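PDB 4ZWV: putative aminotransferase from Actinomadura melliaura, which probably acts as a pyridoxal phosphate-dependent sugar aminotransferase in making the aminopentose of the indolocarbazole AT2433. Local coordinates for residues A[295-306]-A[343-352]. Sequence-based numbering, arbitrary orientation. Where two conformers were deposited one is given.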
ATOM      1  N   VAL A 295      15.506  -8.322 -17.714  1.00 11.58           N
ATOM      2  CA  VAL A 295      16.869  -8.848 -17.619  1.00 11.05           C
ATOM      3  C   VAL A 295      17.025  -9.853 -18.761  1.00 13.58           C
ATOM      4  O   VAL A 295      16.039 -10.183 -19.420  1.00 14.20           O
ATOM      5  CB  VAL A 295      17.160  -9.537 -16.256  1.00 13.52           C
ATOM      6  CG1 VAL A 295      17.102  -8.529 -15.109  1.00 13.82           C
ATOM      7  CG2 VAL A 295      16.192 -10.688 -16.019  1.00 11.65           C
ATOM      8  N   TYR A 296      18.238 -10.348 -18.974  1.00 12.97           N
ATOM      9  CA  TYR A 296      18.498 -11.333 -20.026  1.00 13.57           C
ATOM     10  C   TYR A 296      18.946 -12.643 -19.385  1.00 14.15           C
ATOM     11  O   TYR A 296      20.014 -12.712 -18.783  1.00 14.62           O
ATOM     12  CB  TYR A 296      19.553 -10.800 -21.004  1.00 16.65           C
ATOM     13  CG  TYR A 296      19.784 -11.698 -22.199  1.00 15.58           C
ATOM     14  CD1 TYR A 296      19.053 -11.530 -23.367  1.00 17.26           C
ATOM     15  CD2 TYR A 296      20.728 -12.721 -22.155  1.00 15.00           C
ATOM     16  CE1 TYR A 296      19.254 -12.365 -24.471  1.00 16.68           C
ATOM     17  CE2 TYR A 296      20.935 -13.556 -23.248  1.00 17.97           C
ATOM     18  CZ  TYR A 296      20.195 -13.366 -24.400  1.00 16.75           C
ATOM     19  OH  TYR A 296      20.394 -14.198 -25.486  1.00 20.35           O
ATOM     20  N   ASP A 297      18.116 -13.678 -19.499  1.00 15.62           N
ATOM     21  CA  ASP A 297      18.406 -14.955 -18.850  1.00 14.75           C
ATOM     22  C   ASP A 297      19.209 -15.908 -19.727  1.00 15.72           C
ATOM     23  O   ASP A 297      18.980 -16.011 -20.938  1.00 17.06           O
ATOM     24  CB  ASP A 297      17.113 -15.658 -18.437  1.00 15.69           C
ATOM     25  CG  ASP A 297      16.500 -15.067 -17.182  1.00 23.76           C
ATOM     26  OD1 ASP A 297      17.124 -14.169 -16.585  1.00 22.37           O
ATOM     27  OD2 ASP A 297      15.404 -15.521 -16.789  1.00 22.17           O
ATOM     28  N   VAL A 298      20.143 -16.620 -19.100  1.00 14.28           N
ATOM     29  CA  VAL A 298      20.811 -17.762 -19.719  1.00 14.53           C
ATOM     30  C   VAL A 298      20.886 -18.896 -18.702  1.00 14.76           C
ATOM     31  O   VAL A 298      20.548 -18.712 -17.534  1.00 13.79           O
ATOM     32  CB  VAL A 298      22.231 -17.415 -20.224  1.00 16.93           C
ATOM     33  CG1 VAL A 298      22.171 -16.335 -21.306  1.00 16.33           C
ATOM     34  CG2 VAL A 298      23.121 -16.968 -19.082  1.00 16.28           C
ATOM     35  N   LYS A 299      21.305 -20.071 -19.148  1.00 16.08           N
ATOM     36  CA  LYS A 299      21.511 -21.195 -18.243  1.00 15.94           C
ATOM     37  C   LYS A 299      22.946 -21.674 -18.386  1.00 15.70           C
ATOM     38  O   LYS A 299      23.408 -21.894 -19.499  1.00 18.91           O
ATOM     39  CB  LYS A 299      20.511 -22.317 -18.546  1.00 16.49           C
ATOM     40  CG  LYS A 299      19.056 -21.922 -18.267  1.00 15.55           C
ATOM     41  CD  LYS A 299      18.055 -22.988 -18.736  1.00 16.46           C
ATOM     42  CE  LYS A 299      17.985 -23.064 -20.249  1.00 19.76           C
ATOM     43  NZ  LYS A 299      16.952 -24.033 -20.734  1.00 23.40           N
ATOM     44  N   VAL A 300      23.661 -21.823 -17.271  1.00 17.20           N
ATOM     45  CA  VAL A 300      25.076 -22.199 -17.344  1.00 16.82           C
ATOM     46  C   VAL A 300      25.459 -23.410 -16.496  1.00 18.61           C
ATOM     47  O   VAL A 300      24.861 -23.667 -15.443  1.00 20.12           O
ATOM     48  CB  VAL A 300      26.003 -21.021 -16.921  1.00 19.61           C
ATOM     49  CG1 VAL A 300      25.853 -19.846 -17.872  1.00 18.63           C
ATOM     50  CG2 VAL A 300      25.723 -20.586 -15.488  1.00 19.78           C
ATOM     51  N   ASP A 301      26.454 -24.148 -16.982  1.00 19.12           N
ATOM     52  CA  ASP A 301      27.142 -25.178 -16.211  1.00 18.76           C
ATOM     53  C   ASP A 301      28.153 -24.521 -15.278  1.00 23.14           C
ATOM     54  O   ASP A 301      28.679 -23.451 -15.593  1.00 21.96           O
ATOM     55  CB  ASP A 301      27.859 -26.162 -17.129  1.00 23.79           C
ATOM     56  CG  ASP A 301      26.921 -26.861 -18.088  1.00 28.36           C
ATOM     57  OD1 ASP A 301      25.720 -26.974 -17.779  1.00 33.91           O
ATOM     58  OD2 ASP A 301      27.398 -27.302 -19.155  1.00 39.88           O
ATOM     59  N   ASP A 302      28.437 -25.176 -14.151  0.61 21.68           N
ATOM     60  CA  ASP A 302      29.373 -24.660 -13.141  0.61 23.03           C
ATOM     61  C   ASP A 302      29.074 -23.203 -12.810  0.61 21.16           C
ATOM     62  O   ASP A 302      29.940 -22.333 -12.917  0.61 21.50           O
ATOM     63  CB  ASP A 302      30.826 -24.798 -13.601  0.61 24.26           C
ATOM     64  CG  ASP A 302      31.821 -24.692 -12.443  0.61 26.70           C
ATOM     65  OD1 ASP A 302      31.387 -24.479 -11.288  0.61 26.18           O
ATOM     66  OD2 ASP A 302      33.040 -24.805 -12.695  0.61 26.21           O
ATOM     67  N   ARG A 303      27.834 -22.938 -12.422  1.00 20.54           N
ATOM     68  CA  ARG A 303      27.413 -21.576 -12.136  1.00 21.17           C
ATOM     69  C   ARG A 303      28.185 -20.887 -10.995  1.00 22.65           C
ATOM     70  O   ARG A 303      28.381 -19.681 -11.056  1.00 20.84           O
ATOM     71  CB  ARG A 303      25.915 -21.542 -11.845  1.00 17.65           C
ATOM     72  CG  ARG A 303      25.339 -20.132 -11.859  1.00 16.41           C
ATOM     73  CD  ARG A 303      23.855 -20.138 -11.572  1.00 16.35           C
ATOM     74  NE  ARG A 303      23.581 -20.680 -10.244  1.00 18.21           N
ATOM     75  CZ  ARG A 303      22.361 -20.929  -9.778  1.00 16.32           C
ATOM     76  NH1 ARG A 303      21.293 -20.661 -10.521  1.00 18.79           N
ATOM     77  NH2 ARG A 303      22.213 -21.437  -8.559  1.00 18.48           N
ATOM     78  N   PRO A 304      28.620 -21.632  -9.953  1.00 24.32           N
ATOM     79  CA  PRO A 304      29.426 -20.900  -8.965  1.00 22.40           C
ATOM     80  C   PRO A 304      30.683 -20.265  -9.565  1.00 23.39           C
ATOM     81  O   PRO A 304      31.023 -19.131  -9.211  1.00 23.45           O
ATOM     82  CB  PRO A 304      29.794 -21.986  -7.945  1.00 26.40           C
ATOM     83  CG  PRO A 304      28.655 -22.925  -7.996  1.00 23.90           C
ATOM     84  CD  PRO A 304      28.278 -22.985  -9.467  1.00 23.46           C
ATOM     85  N   ALA A 305      31.357 -20.977 -10.461  1.00 22.41           N
ATOM     86  CA  ALA A 305      32.523 -20.419 -11.137  1.00 21.26           C
ATOM     87  C   ALA A 305      32.108 -19.285 -12.077  1.00 22.95           C
ATOM     88  O   ALA A 305      32.822 -18.292 -12.203  1.00 22.53           O
ATOM     89  CB  ALA A 305      33.275 -21.505 -11.892  1.00 22.86           C
ATOM     90  N   PHE A 306      30.949 -19.422 -12.718  1.00 20.52           N
ATOM     91  CA  PHE A 306      30.428 -18.363 -13.587  1.00 18.89           C
ATOM     92  C   PHE A 306      30.171 -17.076 -12.799  1.00 21.62           C
ATOM     93  O   PHE A 306      30.528 -15.984 -13.243  1.00 21.37           O
ATOM     94  CB  PHE A 306      29.140 -18.815 -14.282  1.00 18.17           C
ATOM     95  CG  PHE A 306      28.590 -17.808 -15.268  1.00 19.16           C
ATOM     96  CD1 PHE A 306      28.995 -17.821 -16.595  1.00 20.24           C
ATOM     97  CD2 PHE A 306      27.655 -16.866 -14.867  1.00 19.11           C
ATOM     98  CE1 PHE A 306      28.476 -16.897 -17.503  1.00 17.73           C
ATOM     99  CE2 PHE A 306      27.135 -15.945 -15.761  1.00 16.53           C
ATOM    100  CZ  PHE A 306      27.547 -15.954 -17.081  1.00 16.95           C
ATOM    101  N   VAL A 343      16.457 -26.507 -13.969  1.00 15.58           N
ATOM    102  CA  VAL A 343      17.096 -25.268 -14.408  1.00 16.35           C
ATOM    103  C   VAL A 343      17.497 -24.310 -13.280  1.00 13.88           C
ATOM    104  O   VAL A 343      18.255 -23.362 -13.503  1.00 15.78           O
ATOM    105  CB  VAL A 343      16.187 -24.487 -15.389  1.00 17.76           C
ATOM    106  CG1 VAL A 343      16.037 -25.247 -16.697  1.00 19.77           C
ATOM    107  CG2 VAL A 343      14.825 -24.195 -14.761  1.00 17.35           C
ATOM    108  N   TYR A 344      16.991 -24.534 -12.068  1.00 14.62           N
ATOM    109  CA  TYR A 344      17.160 -23.530 -11.019  1.00 15.31           C
ATOM    110  C   TYR A 344      18.616 -23.340 -10.576  1.00 14.71           C
ATOM    111  O   TYR A 344      18.992 -22.245 -10.143  1.00 17.92           O
ATOM    112  CB  TYR A 344      16.292 -23.872  -9.810  1.00 15.37           C
ATOM    113  CG  TYR A 344      16.292 -22.785  -8.761  1.00 14.07           C
ATOM    114  CD1 TYR A 344      15.724 -21.539  -9.023  1.00 14.53           C
ATOM    115  CD2 TYR A 344      16.863 -22.996  -7.512  1.00 16.15           C
ATOM    116  CE1 TYR A 344      15.715 -20.537  -8.068  1.00 15.15           C
ATOM    117  CE2 TYR A 344      16.859 -21.996  -6.548  1.00 15.26           C
ATOM    118  CZ  TYR A 344      16.292 -20.772  -6.836  1.00 14.48           C
ATOM    119  OH  TYR A 344      16.287 -19.793  -5.876  1.00 16.59           O
ATOM    120  N   ASP A 345      19.431 -24.385 -10.700  1.00 15.77           N
ATOM    121  CA  ASP A 345      20.838 -24.289 -10.323  1.00 16.95           C
ATOM    122  C   ASP A 345      21.694 -23.835 -11.495  1.00 17.65           C
ATOM    123  O   ASP A 345      22.907 -23.702 -11.365  1.00 18.99           O
ATOM    124  CB  ASP A 345      21.364 -25.629  -9.812  1.00 19.49           C
ATOM    125  CG  ASP A 345      20.766 -26.020  -8.481  1.00 31.30           C
ATOM    126  OD1 ASP A 345      20.611 -25.132  -7.618  1.00 35.54           O
ATOM    127  OD2 ASP A 345      20.447 -27.215  -8.306  1.00 33.63           O
ATOM    128  N   ARG A 346      21.052 -23.588 -12.632  1.00 16.61           N
ATOM    129  CA  ARG A 346      21.759 -23.173 -13.840  1.00 16.04           C
ATOM    130  C   ARG A 346      21.438 -21.748 -14.263  1.00 18.14           C
ATOM    131  O   ARG A 346      22.250 -21.088 -14.910  1.00 17.29           O
ATOM    132  CB  ARG A 346      21.438 -24.123 -14.990  1.00 17.23           C
ATOM    133  CG  ARG A 346      21.978 -25.528 -14.786  1.00 17.95           C
ATOM    134  CD  ARG A 346      21.269 -26.511 -15.702  1.00 27.13           C
ATOM    135  NE  ARG A 346      21.493 -26.178 -17.102  1.00 25.97           N
ATOM    136  CZ  ARG A 346      20.572 -26.282 -18.052  1.00 30.05           C
ATOM    137  NH1 ARG A 346      19.344 -26.698 -17.756  1.00 28.47           N
ATOM    138  NH2 ARG A 346      20.877 -25.958 -19.299  1.00 32.15           N
HETATM  139  N   MSE A 347      20.256 -21.268 -13.907  1.00 15.41           N
HETATM  140  CA  MSE A 347      19.814 -19.988 -14.442  1.00 17.33           C
HETATM  141  C   MSE A 347      20.602 -18.818 -13.868  1.00 16.82           C
HETATM  142  O   MSE A 347      20.969 -18.795 -12.684  1.00 16.22           O
HETATM  143  CB  MSE A 347      18.316 -19.787 -14.194  1.00 18.48           C
HETATM  144  CG  MSE A 347      17.945 -19.770 -12.749  1.00 16.24           C
HETATM  145 SE   MSE A 347      16.024 -19.485 -12.545  1.00 36.10          SE
HETATM  146  CE  MSE A 347      15.340 -21.066 -13.389  1.00 23.92           C
ATOM    147  N   VAL A 348      20.854 -17.834 -14.720  0.74 13.33           N
ATOM    148  CA  VAL A 348      21.481 -16.581 -14.294  0.74 15.25           C
ATOM    149  C   VAL A 348      20.996 -15.428 -15.182  0.74 14.07           C
ATOM    150  O   VAL A 348      20.896 -15.572 -16.402  0.74 14.60           O
ATOM    151  CB  VAL A 348      23.026 -16.678 -14.313  0.74 18.35           C
ATOM    152  CG1 VAL A 348      23.522 -17.241 -15.625  0.74 19.47           C
ATOM    153  CG2 VAL A 348      23.666 -15.316 -14.002  0.74 14.28           C
ATOM    154  N   SER A 349      20.651 -14.307 -14.549  1.00 14.80           N
ATOM    155  CA  SER A 349      20.152 -13.121 -15.243  1.00 13.06           C
ATOM    156  C   SER A 349      21.308 -12.159 -15.498  1.00 14.87           C
ATOM    157  O   SER A 349      22.107 -11.883 -14.595  1.00 16.17           O
ATOM    158  CB  SER A 349      19.065 -12.413 -14.422  1.00 14.56           C
ATOM    159  OG  SER A 349      17.943 -13.257 -14.177  1.00 16.84           O
ATOM    160  N   LEU A 350      21.384 -11.644 -16.722  1.00 13.40           N
ATOM    161  CA  LEU A 350      22.445 -10.722 -17.122  1.00 14.58           C
ATOM    162  C   LEU A 350      21.908  -9.314 -17.370  1.00 14.57           C
ATOM    163  O   LEU A 350      20.759  -9.144 -17.775  1.00 13.58           O
ATOM    164  CB  LEU A 350      23.139 -11.232 -18.388  1.00 16.13           C
ATOM    165  CG  LEU A 350      23.772 -12.620 -18.296  1.00 17.73           C
ATOM    166  CD1 LEU A 350      24.307 -13.051 -19.649  1.00 21.00           C
ATOM    167  CD2 LEU A 350      24.880 -12.602 -17.266  1.00 23.33           C
ATOM    168  N   PRO A 351      22.738  -8.292 -17.122  1.00 15.22           N
ATOM    169  CA  PRO A 351      22.305  -6.921 -17.418  1.00 14.87           C
ATOM    170  C   PRO A 351      22.019  -6.736 -18.898  1.00 13.79           C
ATOM    171  O   PRO A 351      22.826  -7.159 -19.727  1.00 15.17           O
ATOM    172  CB  PRO A 351      23.510  -6.068 -16.995  1.00 15.24           C
ATOM    173  CG  PRO A 351      24.279  -6.924 -16.038  1.00 19.00           C
ATOM    174  CD  PRO A 351      24.090  -8.332 -16.538  1.00 14.74           C
ATOM    175  N   VAL A 352      20.906  -6.094 -19.229  1.00 14.65           N
ATOM    176  CA  VAL A 352      20.553  -5.933 -20.633  1.00 15.14           C
ATOM    177  C   VAL A 352      19.906  -4.566 -20.901  1.00 15.28           C
ATOM    178  O   VAL A 352      19.560  -4.235 -22.027  1.00 13.58           O
ATOM    179  CB  VAL A 352      19.612  -7.086 -21.079  1.00 13.32           C
ATOM    180  CG1 VAL A 352      18.201  -6.863 -20.556  1.00 12.87           C
ATOM    181  CG2 VAL A 352      19.610  -7.250 -22.599  1.00 14.52           C
TER
HETATM  182  O   HOH W   1      17.417 -26.712 -19.815  1.00 29.48           O
HETATM  183  O   HOH W   2      25.262 -24.818 -12.849  1.00 25.47           O
HETATM  184  O   HOH W   3      23.550 -25.374 -18.858  1.00 39.82           O
HETATM  185  O   HOH W   4      19.934 -21.652  -7.351  1.00 29.92           O
HETATM  186  O   HOH W   5      23.292 -23.841  -6.498  1.00 44.33           O
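V343 sets CG1 against CD of K299, and at the following residue the backbone meets R303. A single nitrogen, NH1 of R303, donates to Y344 O (2.8 Å) and to M347 O (2.9 Å), the latter in the carbonyl plane on a lone pair, while D345 O sits 3.2 Å above the centre of the same guanidinium. The chain of R303 reaches these carbonyls by bending at chi3 (62°); an alanine here would probably leave Y344 O and M347 O without their shared donor and D345 O without the flat group beneath it. R346 O accepts from V300 N, and the side chain lays one guanidinium face over CB of K299, its NH2 paired with E281. From M347 the segment becomes the edge strand of a three-stranded antiparallel sheet, in which 296-300 is central and 280-282 lies beyond, in the smaller C-terminal domain of this fold-type I aminotransferase family. V348 N donates to V298 O and V298 N to V348 O, each at 3.0 Å; in the conformer given, V348 CG1 lies beside V298 CG2 and is approached by F306 CE2. On the other face S349 OG donates to the syn side of D297 OD1 (2.7 Å). L350 exchanges two backbone bonds with Y296, whose CB then meets CB of V352 at 3.7 Å.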